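Local coordinates for ABC transporter, substrate-binding protein (Streptococcus pneumoniae, PDB 5G5Y) that binds short- and long-chain fructooligosaccharides, preferring tetrasaccharides and larger, and delivers them to the FusBC-MsmK ABC transporter for import, at residues L5-A10 with V34-T39; D137-N142 with V266-D271; H260-G265 with G277-Y282. All coordinates share one frame; numbering follows the deposited sequence.

Interaction 1 of 3, residues L5-A10 with V34-T39. With ZN (zinc ion), chain F; ZN (zinc ion), chain L.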
loop_
_atom_site.group_PDB
_atom_site.type_symbol
_atom_site.label_atom_id
_atom_site.label_comp_id
_atom_site.label_asym_id
_atom_site.label_seq_id
_atom_site.Cartn_x
_atom_site.Cartn_y
_atom_site.Cartn_z
ATOM N N LEU A 5 -21.142 3.189 -25.309
ATOM C CA LEU A 5 -20.537 4.268 -24.533
ATOM C C LEU A 5 -19.064 4.373 -24.916
ATOM O O LEU A 5 -18.425 3.379 -25.259
ATOM C CB LEU A 5 -20.643 3.962 -23.045
ATOM C CG LEU A 5 -22.019 3.928 -22.394
ATOM C CD1 LEU A 5 -21.925 3.311 -21.021
ATOM C CD2 LEU A 5 -22.625 5.331 -22.347
ATOM N N LYS A 6 -18.518 5.564 -24.817
ATOM C CA LYS A 6 -17.088 5.781 -25.105
ATOM C C LYS A 6 -16.342 5.999 -23.792
ATOM O O LYS A 6 -16.616 6.966 -23.095
ATOM C CB LYS A 6 -16.852 7.022 -25.963
ATOM C CG LYS A 6 -17.351 6.894 -27.383
ATOM C CD LYS A 6 -17.195 8.201 -28.173
ATOM C CE LYS A 6 -15.750 8.703 -28.295
ATOM N NZ LYS A 6 -14.785 7.738 -28.912
ATOM N N PHE A 7 -15.399 5.115 -23.498
ATOM C CA PHE A 7 -14.599 5.186 -22.279
ATOM C C PHE A 7 -13.129 5.358 -22.649
ATOM O O PHE A 7 -12.607 4.589 -23.456
ATOM C CB PHE A 7 -14.692 3.887 -21.457
ATOM C CG PHE A 7 -16.027 3.639 -20.785
ATOM C CD1 PHE A 7 -17.003 4.621 -20.662
ATOM C CD2 PHE A 7 -16.253 2.415 -20.154
ATOM C CE1 PHE A 7 -18.206 4.363 -20.011
ATOM C CE2 PHE A 7 -17.455 2.155 -19.522
ATOM C CZ PHE A 7 -18.429 3.140 -19.437
ATOM N N MET A 8 -12.456 6.306 -21.989
ATOM C CA MET A 8 -10.982 6.337 -21.979
ATOM C C MET A 8 -10.525 5.358 -20.907
ATOM O O MET A 8 -11.180 5.236 -19.850
ATOM C CB MET A 8 -10.476 7.724 -21.659
ATOM C CG MET A 8 -8.950 7.900 -21.730
ATOM S SD MET A 8 -8.407 9.386 -20.883
ATOM C CE MET A 8 -9.344 10.666 -21.656
ATOM N N THR A 9 -9.441 4.637 -21.161
ATOM C CA THR A 9 -8.907 3.709 -20.179
ATOM C C THR A 9 -7.383 3.654 -20.195
ATOM O O THR A 9 -6.752 4.148 -21.123
ATOM C CB THR A 9 -9.525 2.295 -20.350
ATOM O OG1 THR A 9 -9.215 1.479 -19.213
ATOM C CG2 THR A 9 -9.066 1.598 -21.626
ATOM N N ALA A 10 -6.847 3.056 -19.146
ATOM C CA ALA A 10 -5.444 2.789 -18.995
ATOM C C ALA A 10 -5.268 1.267 -18.897
ATOM O O ALA A 10 -5.992 0.562 -18.171
ATOM C CB ALA A 10 -4.923 3.455 -17.729
ATOM N N VAL A 34 -24.027 -3.595 -23.600
ATOM C CA VAL A 34 -23.407 -2.334 -23.874
ATOM C C VAL A 34 -22.049 -2.553 -24.545
ATOM O O VAL A 34 -21.199 -3.275 -24.044
ATOM C CB VAL A 34 -23.214 -1.468 -22.600
ATOM C CG1 VAL A 34 -22.620 -0.115 -22.967
ATOM C CG2 VAL A 34 -24.539 -1.260 -21.849
ATOM N N HIS A 35 -21.862 -1.926 -25.694
ATOM C CA HIS A 35 -20.591 -1.973 -26.415
ATOM C C HIS A 35 -19.783 -0.770 -25.987
ATOM O O HIS A 35 -20.258 0.336 -26.125
ATOM C CB HIS A 35 -20.808 -1.892 -27.929
ATOM C CG HIS A 35 -19.527 -1.874 -28.687
ATOM N ND1 HIS A 35 -18.863 -3.025 -29.018
ATOM C CD2 HIS A 35 -18.724 -0.852 -29.068
ATOM C CE1 HIS A 35 -17.723 -2.723 -29.609
ATOM N NE2 HIS A 35 -17.618 -1.409 -29.649
ATOM N N ILE A 36 -18.604 -0.991 -25.424
ATOM C CA ILE A 36 -17.688 0.080 -25.080
ATOM C C ILE A 36 -16.728 0.333 -26.229
ATOM O O ILE A 36 -16.044 -0.583 -26.699
ATOM C CB ILE A 36 -16.869 -0.215 -23.806
ATOM C CG1 ILE A 36 -17.814 -0.594 -22.641
ATOM C CG2 ILE A 36 -16.035 1.017 -23.421
ATOM C CD1 ILE A 36 -18.839 0.483 -22.305
ATOM N N ASP A 37 -16.701 1.579 -26.663
ATOM C CA ASP A 37 -15.724 2.043 -27.606
ATOM C C ASP A 37 -14.568 2.643 -26.799
ATOM O O ASP A 37 -14.695 3.747 -26.248
ATOM C CB ASP A 37 -16.295 3.074 -28.571
ATOM C CG ASP A 37 -15.272 3.486 -29.608
ATOM O OD1 ASP A 37 -14.350 2.696 -29.838
ATOM O OD2 ASP A 37 -15.397 4.551 -30.208
ATOM N N TRP A 38 -13.460 1.916 -26.740
ATOM C CA TRP A 38 -12.356 2.296 -25.849
ATOM C C TRP A 38 -11.365 3.231 -26.490
ATOM O O TRP A 38 -10.988 3.032 -27.664
ATOM C CB TRP A 38 -11.571 1.086 -25.355
ATOM C CG TRP A 38 -12.374 0.092 -24.629
ATOM C CD1 TRP A 38 -12.997 -1.007 -25.161
ATOM C CD2 TRP A 38 -12.695 0.092 -23.226
ATOM N NE1 TRP A 38 -13.662 -1.673 -24.191
ATOM C CE2 TRP A 38 -13.487 -1.039 -22.990
ATOM C CE3 TRP A 38 -12.372 0.929 -22.151
ATOM C CZ2 TRP A 38 -14.004 -1.350 -21.704
ATOM C CZ3 TRP A 38 -12.892 0.616 -20.874
ATOM C CH2 TRP A 38 -13.671 -0.516 -20.674
ATOM N N THR A 39 -10.896 4.202 -25.691
ATOM C CA THR A 39 -9.693 4.975 -26.007
ATOM C C THR A 39 -8.690 4.472 -25.007
ATOM O O THR A 39 -8.760 4.845 -23.819
ATOM C CB THR A 39 -9.920 6.501 -25.877
ATOM O OG1 THR A 39 -10.899 6.916 -26.820
ATOM C CG2 THR A 39 -8.633 7.294 -26.142
HETATM ZN ZN ZN F . -19.801 -4.841 -29.377
HETATM ZN ZN ZN L . -12.762 3.006 -31.153
HETATM O O HOH W 1 -15.846 6.807 -31.532
HETATM O O HOH W 2 -13.219 5.854 -27.521
HETATM O O HOH W 3 -13.733 4.313 -32.543
HETATM O O HOH W 4 -11.270 1.465 -30.173
HETATM O O HOH W 5 -12.079 4.897 -30.230
HETATM O O HOH W 6 -10.851 3.675 -32.485
HETATM O O HOH W 7 -12.965 1.032 -32.385
#
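Strands 3-10 and 34-41 are the two parallel arms of a beta-alpha-beta unit, and Leu5, Phe7 and Thr9 bond to every second residue of the partner strand. Asp37 N gives to Leu5 O at 2.9 Å, and Thr39 N to Phe7 O at 2.8 Å. Leu5, Phe7, Ile36 and Trp38 share one side of the sheet. There Ile36 CD1 lies over a face of the Phe7 ring, 4.0 Å from its centroid. The Phe7 edge is turned to the face of the Trp38 six-membered ring in an offset T-shaped pair, planes at 72°. Thr9 CG2 meets Trp38 CE3 at 3.4 Å. The indole nitrogen of Trp38 is held by Asn20, and Trp325 of helix 319-329 meets the Phe7 ring edge-to-face and touches Ile36. On the other side, Lys6 and Asp37 run side by side. Lys6 bends at its last two torsions and brings NZ to Asp37 OD2, a salt bridge of 3.5 Å whose hydrogen bond is weak. One water bridges NZ and OD2; a second joins NZ, Asp37 O and Thr39 OG1. Asp37 OD1 also binds a zinc ion at 2.1 Å, among five waters. The right-handed parallel crossover through helix 23-32 is typical of the alpha/beta lobes of bacterial solute-binding proteins.

Interaction 2 of 3, residues D137-N142 with V266-D271; sequences DMAWIN and VYFTWD
Trp140 has CG anti to its carbonyl carbon (chi1 -55°), which lays the indole along the neighbouring strand toward Thr269. Tyr267 has CG between its backbone N and carbonyl carbon (chi1 76°), and its ring comes over Trp140 CB. Trp140 CB packs on Tyr267 CE1 at 3.8 Å. The Tyr267 ring and the five-membered ring of Trp140 are tilted by only a modest angle but displaced, so one hardly covers the other. Trp140 NE1 donates to Thr269 O at 3.1 Å, and the bond is almost straight at 174°. The oxygen lies in the indole plane, while NE1 stands above the carbonyl plane. Thr269 CG2 touches Trp140 NE1 at 3.5 Å. These residues sit on antiparallel neighbours in a mixed sheet, strands 138-142 and 264-269. Trp140 and Tyr267 form a hydrogen-bonded pair, with Trp140 N to Tyr267 O at 2.8 Å and Tyr267 N to Trp140 O at 3.0 Å. On the other side of the sheet, Ala139 CB meets Phe268 CE2 at 3.6 Å, and Asp137 O lies at the edge of that ring. Ile141 CG1 packs on Val266 CG2 at 3.8 Å. Next along the chain from Thr269 is Trp270, a substrate-binding residue. Arg404 of helix 399-412 makes a cation-pi contact with Trp270 and a hydrogen bond to its carbonyl oxygen.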
loop_
_atom_site.group_PDB
_atom_site.type_symbol
_atom_site.label_atom_id
_atom_site.label_comp_id
_atom_site.label_asym_id
_atom_site.label_seq_id
_atom_site.Cartn_x
_atom_site.Cartn_y
_atom_site.Cartn_z
ATOM N N ASP A 137 7.488 -2.834 6.023
ATOM C CA ASP A 137 8.910 -3.117 6.095
ATOM C C ASP A 137 9.271 -4.186 7.137
ATOM O O ASP A 137 9.921 -3.901 8.139
ATOM C CB ASP A 137 9.723 -1.837 6.330
ATOM C CG ASP A 137 9.474 -1.195 7.678
ATOM O OD1 ASP A 137 8.321 -1.160 8.145
ATOM O OD2 ASP A 137 10.469 -0.720 8.292
ATOM N N MET A 138 8.868 -5.418 6.864
ATOM C CA MET A 138 9.104 -6.542 7.770
ATOM C C MET A 138 10.610 -6.796 7.885
ATOM O O MET A 138 11.341 -6.624 6.901
ATOM C CB MET A 138 8.420 -7.821 7.269
ATOM C CG MET A 138 6.933 -7.743 7.246
ATOM S SD MET A 138 6.056 -9.201 6.643
ATOM C CE MET A 138 6.726 -10.528 7.627
ATOM N N ALA A 139 11.046 -7.170 9.092
ATOM C CA ALA A 139 12.454 -7.531 9.358
ATOM C C ALA A 139 12.589 -9.050 9.224
ATOM O O ALA A 139 11.708 -9.792 9.690
ATOM C CB ALA A 139 12.875 -7.071 10.728
ATOM N N TRP A 140 13.660 -9.471 8.565
ATOM C CA TRP A 140 13.939 -10.868 8.284
ATOM C C TRP A 140 15.336 -11.178 8.791
ATOM O O TRP A 140 16.237 -10.312 8.727
ATOM C CB TRP A 140 13.887 -11.092 6.777
ATOM C CG TRP A 140 12.613 -10.648 6.154
ATOM C CD1 TRP A 140 12.345 -9.427 5.635
ATOM C CD2 TRP A 140 11.435 -11.433 5.967
ATOM N NE1 TRP A 140 11.068 -9.392 5.167
ATOM C CE2 TRP A 140 10.492 -10.611 5.340
ATOM C CE3 TRP A 140 11.087 -12.744 6.284
ATOM C CZ2 TRP A 140 9.204 -11.049 5.008
ATOM C CZ3 TRP A 140 9.790 -13.195 5.934
ATOM C CH2 TRP A 140 8.882 -12.352 5.319
ATOM N N ILE A 141 15.530 -12.397 9.292
ATOM C CA ILE A 141 16.812 -12.777 9.879
ATOM C C ILE A 141 17.303 -14.114 9.283
ATOM O O ILE A 141 16.484 -14.985 8.979
ATOM C CB ILE A 141 16.724 -12.829 11.411
ATOM C CG1 ILE A 141 18.101 -13.066 12.061
ATOM C CG2 ILE A 141 15.699 -13.836 11.891
ATOM C CD1 ILE A 141 18.109 -12.809 13.548
ATOM N N ASN A 142 18.630 -14.249 9.175
ATOM C CA ASN A 142 19.265 -15.478 8.705
ATOM C C ASN A 142 19.313 -16.585 9.767
ATOM O O ASN A 142 20.167 -16.612 10.670
ATOM C CB ASN A 142 20.660 -15.184 8.106
ATOM C CG ASN A 142 21.162 -16.357 7.263
ATOM O OD1 ASN A 142 20.975 -17.488 7.662
ATOM N ND2 ASN A 142 21.740 -16.093 6.112
ATOM N N VAL A 266 20.355 -9.481 9.100
ATOM C CA VAL A 266 19.002 -8.972 9.333
ATOM C C VAL A 266 18.795 -7.944 8.255
ATOM O O VAL A 266 19.673 -7.120 8.020
ATOM C CB VAL A 266 18.827 -8.350 10.742
ATOM C CG1 VAL A 266 17.478 -7.619 10.886
ATOM C CG2 VAL A 266 18.992 -9.416 11.823
ATOM N N TYR A 267 17.659 -7.994 7.558
ATOM C CA TYR A 267 17.340 -6.983 6.563
ATOM C C TYR A 267 15.819 -6.773 6.519
ATOM O O TYR A 267 15.077 -7.503 7.155
ATOM C CB TYR A 267 17.899 -7.327 5.160
ATOM C CG TYR A 267 17.120 -8.401 4.429
ATOM C CD1 TYR A 267 17.245 -9.753 4.765
ATOM C CD2 TYR A 267 16.206 -8.058 3.460
ATOM C CE1 TYR A 267 16.514 -10.740 4.084
ATOM C CE2 TYR A 267 15.450 -9.017 2.792
ATOM C CZ TYR A 267 15.591 -10.350 3.101
ATOM O OH TYR A 267 14.814 -11.248 2.396
ATOM N N PHE A 268 15.400 -5.741 5.799
ATOM C CA PHE A 268 13.980 -5.353 5.703
ATOM C C PHE A 268 13.477 -5.428 4.266
ATOM O O PHE A 268 14.140 -4.969 3.347
ATOM C CB PHE A 268 13.768 -3.920 6.248
ATOM C CG PHE A 268 14.220 -3.750 7.653
ATOM C CD1 PHE A 268 15.561 -3.602 7.940
ATOM C CD2 PHE A 268 13.304 -3.758 8.711
ATOM C CE1 PHE A 268 16.003 -3.480 9.248
ATOM C CE2 PHE A 268 13.739 -3.636 10.017
ATOM C CZ PHE A 268 15.093 -3.484 10.290
ATOM N N THR A 269 12.263 -5.925 4.091
ATOM C CA THR A 269 11.571 -5.904 2.807
ATOM C C THR A 269 10.135 -6.335 2.982
ATOM O O THR A 269 9.743 -6.774 4.050
ATOM C CB THR A 269 12.287 -6.784 1.718
ATOM O OG1 THR A 269 11.798 -6.403 0.437
ATOM C CG2 THR A 269 12.108 -8.230 1.981
ATOM N N TRP A 270 9.337 -6.162 1.946
ATOM C CA TRP A 270 7.951 -6.617 1.978
ATOM C C TRP A 270 7.829 -8.123 2.073
ATOM O O TRP A 270 7.109 -8.661 2.927
ATOM C CB TRP A 270 7.224 -6.094 0.774
ATOM C CG TRP A 270 5.771 -6.471 0.650
ATOM C CD1 TRP A 270 5.278 -7.559 0.001
ATOM C CD2 TRP A 270 4.633 -5.732 1.125
ATOM N NE1 TRP A 270 3.896 -7.562 0.049
ATOM C CE2 TRP A 270 3.475 -6.453 0.730
ATOM C CE3 TRP A 270 4.479 -4.557 1.846
ATOM C CZ2 TRP A 270 2.196 -6.022 1.022
ATOM C CZ3 TRP A 270 3.194 -4.111 2.137
ATOM C CH2 TRP A 270 2.059 -4.852 1.732
ATOM N N ASP A 271 8.556 -8.802 1.203
ATOM C CA ASP A 271 8.499 -10.256 1.103
ATOM C C ASP A 271 9.886 -10.721 0.793
ATOM O O ASP A 271 10.434 -10.294 -0.216
ATOM C CB ASP A 271 7.492 -10.610 -0.008
ATOM C CG ASP A 271 7.343 -12.110 -0.268
ATOM O OD1 ASP A 271 8.225 -12.938 0.075
ATOM O OD2 ASP A 271 6.283 -12.462 -0.864
#

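Interaction 3 of 3, residues H260-G265 with G277-Y282. With ZN (zinc ion), chain G.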
loop_
_atom_site.group_PDB
_atom_site.type_symbol
_atom_site.label_atom_id
_atom_site.label_comp_id
_atom_site.label_asym_id
_atom_site.label_seq_id
_atom_site.Cartn_x
_atom_site.Cartn_y
_atom_site.Cartn_z
ATOM N N HIS A 260 20.481 -11.807 -2.773
ATOM C CA HIS A 260 20.549 -13.033 -3.605
ATOM C C HIS A 260 21.740 -13.918 -3.196
ATOM O O HIS A 260 21.620 -15.145 -3.131
ATOM C CB HIS A 260 20.644 -12.635 -5.089
ATOM C CG HIS A 260 20.687 -13.796 -6.040
ATOM N ND1 HIS A 260 21.441 -13.780 -7.193
ATOM C CD2 HIS A 260 20.064 -15.000 -6.015
ATOM C CE1 HIS A 260 21.278 -14.919 -7.839
ATOM N NE2 HIS A 260 20.459 -15.684 -7.140
ATOM N N ASP A 261 22.855 -13.280 -2.822
ATOM C CA ASP A 261 24.043 -13.985 -2.323
ATOM C C ASP A 261 24.054 -14.236 -0.821
ATOM O O ASP A 261 25.062 -14.673 -0.280
ATOM C CB ASP A 261 25.316 -13.250 -2.774
ATOM C CG ASP A 261 25.404 -13.113 -4.290
ATOM O OD1 ASP A 261 24.914 -14.023 -5.002
ATOM O OD2 ASP A 261 25.932 -12.090 -4.796
ATOM N N GLN A 262 22.917 -13.995 -0.155
ATOM C CA GLN A 262 22.717 -14.268 1.263
ATOM C C GLN A 262 23.786 -13.650 2.163
ATOM O O GLN A 262 24.301 -14.292 3.079
ATOM C CB GLN A 262 22.543 -15.773 1.507
ATOM C CG GLN A 262 21.455 -16.387 0.608
ATOM C CD GLN A 262 20.861 -17.687 1.126
ATOM O OE1 GLN A 262 21.234 -18.184 2.179
ATOM N NE2 GLN A 262 19.915 -18.242 0.370
ATOM N N LYS A 263 24.103 -12.398 1.893
ATOM C CA LYS A 263 25.120 -11.673 2.675
ATOM C C LYS A 263 24.563 -10.984 3.929
ATOM O O LYS A 263 25.330 -10.530 4.801
ATOM C CB LYS A 263 25.818 -10.660 1.779
ATOM C CG LYS A 263 26.668 -11.284 0.663
ATOM C CD LYS A 263 27.963 -11.881 1.218
ATOM C CE LYS A 263 28.750 -12.689 0.187
ATOM N NZ LYS A 263 28.916 -11.951 -1.094
ATOM N N PHE A 264 23.234 -10.935 4.041
ATOM C CA PHE A 264 22.578 -10.165 5.090
ATOM C C PHE A 264 22.292 -11.020 6.320
ATOM O O PHE A 264 21.873 -12.181 6.208
ATOM C CB PHE A 264 21.257 -9.580 4.589
ATOM C CG PHE A 264 21.372 -8.546 3.505
ATOM C CD1 PHE A 264 22.431 -7.651 3.421
ATOM C CD2 PHE A 264 20.324 -8.414 2.593
ATOM C CE1 PHE A 264 22.441 -6.673 2.461
ATOM C CE2 PHE A 264 20.339 -7.444 1.624
ATOM C CZ PHE A 264 21.401 -6.566 1.550
ATOM N N GLY A 265 22.540 -10.451 7.502
ATOM C CA GLY A 265 22.131 -11.072 8.738
ATOM C C GLY A 265 20.667 -10.774 9.040
ATOM O O GLY A 265 19.869 -11.688 9.272
ATOM N N GLY A 277 15.142 -14.777 -1.565
ATOM C CA GLY A 277 14.609 -15.896 -2.346
ATOM C C GLY A 277 13.638 -16.775 -1.597
ATOM O O GLY A 277 13.299 -16.530 -0.418
ATOM N N SER A 278 13.182 -17.814 -2.292
ATOM C CA SER A 278 12.184 -18.741 -1.754
ATOM C C SER A 278 12.903 -19.907 -1.138
ATOM O O SER A 278 13.102 -20.941 -1.786
ATOM C CB SER A 278 11.227 -19.216 -2.855
ATOM O OG SER A 278 11.963 -19.749 -3.945
ATOM N N ASN A 279 13.309 -19.722 0.112
ATOM C CA ASN A 279 14.053 -20.721 0.863
ATOM C C ASN A 279 13.834 -20.520 2.363
ATOM O O ASN A 279 13.234 -19.522 2.800
ATOM C CB ASN A 279 15.541 -20.618 0.521
ATOM C CG ASN A 279 16.087 -19.219 0.765
ATOM O OD1 ASN A 279 16.060 -18.737 1.891
ATOM N ND2 ASN A 279 16.541 -18.553 -0.287
ATOM N N GLU A 280 14.356 -21.450 3.150
ATOM C CA GLU A 280 14.179 -21.439 4.575
ATOM C C GLU A 280 15.389 -20.850 5.329
ATOM O O GLU A 280 15.399 -20.855 6.538
ATOM C CB GLU A 280 13.880 -22.863 5.052
ATOM C CG GLU A 280 12.720 -23.553 4.322
ATOM C CD GLU A 280 11.398 -22.782 4.374
ATOM O OE1 GLU A 280 11.086 -22.171 5.428
ATOM O OE2 GLU A 280 10.660 -22.802 3.355
ATOM N N SER A 281 16.382 -20.327 4.625
ATOM C CA SER A 281 17.536 -19.710 5.305
ATOM C C SER A 281 17.149 -18.440 6.089
ATOM O O SER A 281 17.808 -18.136 7.081
ATOM C CB SER A 281 18.636 -19.349 4.303
ATOM O OG SER A 281 19.028 -20.496 3.571
ATOM N N TYR A 282 16.093 -17.733 5.627
ATOM C CA TYR A 282 15.582 -16.510 6.271
ATOM C C TYR A 282 14.154 -16.699 6.779
ATOM O O TYR A 282 13.329 -17.413 6.148
ATOM C CB TYR A 282 15.626 -15.343 5.287
ATOM C CG TYR A 282 17.015 -14.878 5.020
ATOM C CD1 TYR A 282 17.781 -15.460 4.014
ATOM C CD2 TYR A 282 17.593 -13.860 5.789
ATOM C CE1 TYR A 282 19.084 -15.044 3.783
ATOM C CE2 TYR A 282 18.890 -13.418 5.546
ATOM C CZ TYR A 282 19.636 -14.023 4.543
ATOM O OH TYR A 282 20.945 -13.613 4.293
HETATM ZN ZN ZN G . 23.923 -13.285 -6.558
HETATM O O HOH W 8 23.783 -10.991 -7.051
#
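A Schellman motif ends helix 252-260, and the side chain of its C-prime residue, Gln262, meets the loop 277-282 together with the Phe264 carbonyl. Asp261 is the first residue out of helical geometry. Gln262, with positive phi (53°), completes the motif, and the chain runs on through Lys263 to strand 264-269. The firm bond of the contact comes from Tyr282. Its hydroxyl donates to Phe264 O at 2.6 Å. The donor lies in the carbonyl plane, on a lone pair, and the acceptor is near the plane of the tyrosine ring. With CG anti to the carbonyl carbon (chi1 -72°), the Tyr282 ring reaches across to the turn. The Gln262 side chain is extended beyond CG and crosses this ring obliquely, its amide plane turned 75° from the ring. Gln262 CD comes within 4.1 Å of Tyr282 CE1. Farther out, Gln262 OE1 lies 3.5 Å from Ser281 OG, whose hydroxyl is bonded to Asp144. Gln262 NE2 and Asn279 ND2 are two donors 3.5 Å apart and do not bond. Asn279 ND2 instead gives to Thr276 O. Asn279 OD1 accepts from Ser281 N at 3.2 Å, which makes an Asx turn. At the helix end, Asp261 OD1 binds a zinc ion at 2.0 Å, beside His260 of the same site. Tyr282 also meets Tyr267 edge-to-face. The contact thus joins a Schellman-capped helix end to an Asx turn leading into strand 282-284.

How the interactions relate
From the N terminus, interaction 1 comes first. It closes the short loop through helix 23-32 and is complete before the others begin. Its centre lies about 43 Å from that of interaction 2, on the opposite side of the chain's centre. Interaction 2 closes a much longer loop, bringing strand 264-269 back beside strand 138-142. Interaction 3 crosses it: 260-265 precedes 266-271, and 277-282 follows. Both use strand 264-269, and their centres are about 10 Å apart. They touch at Ile141 and Asn142; Asn142 N lies 2.8 Å from Gly265 O, a probable hydrogen bond. Interactions 2 and 3 thus tie one sheet to its bordering turns, while interaction 1 belongs to a separate sheet.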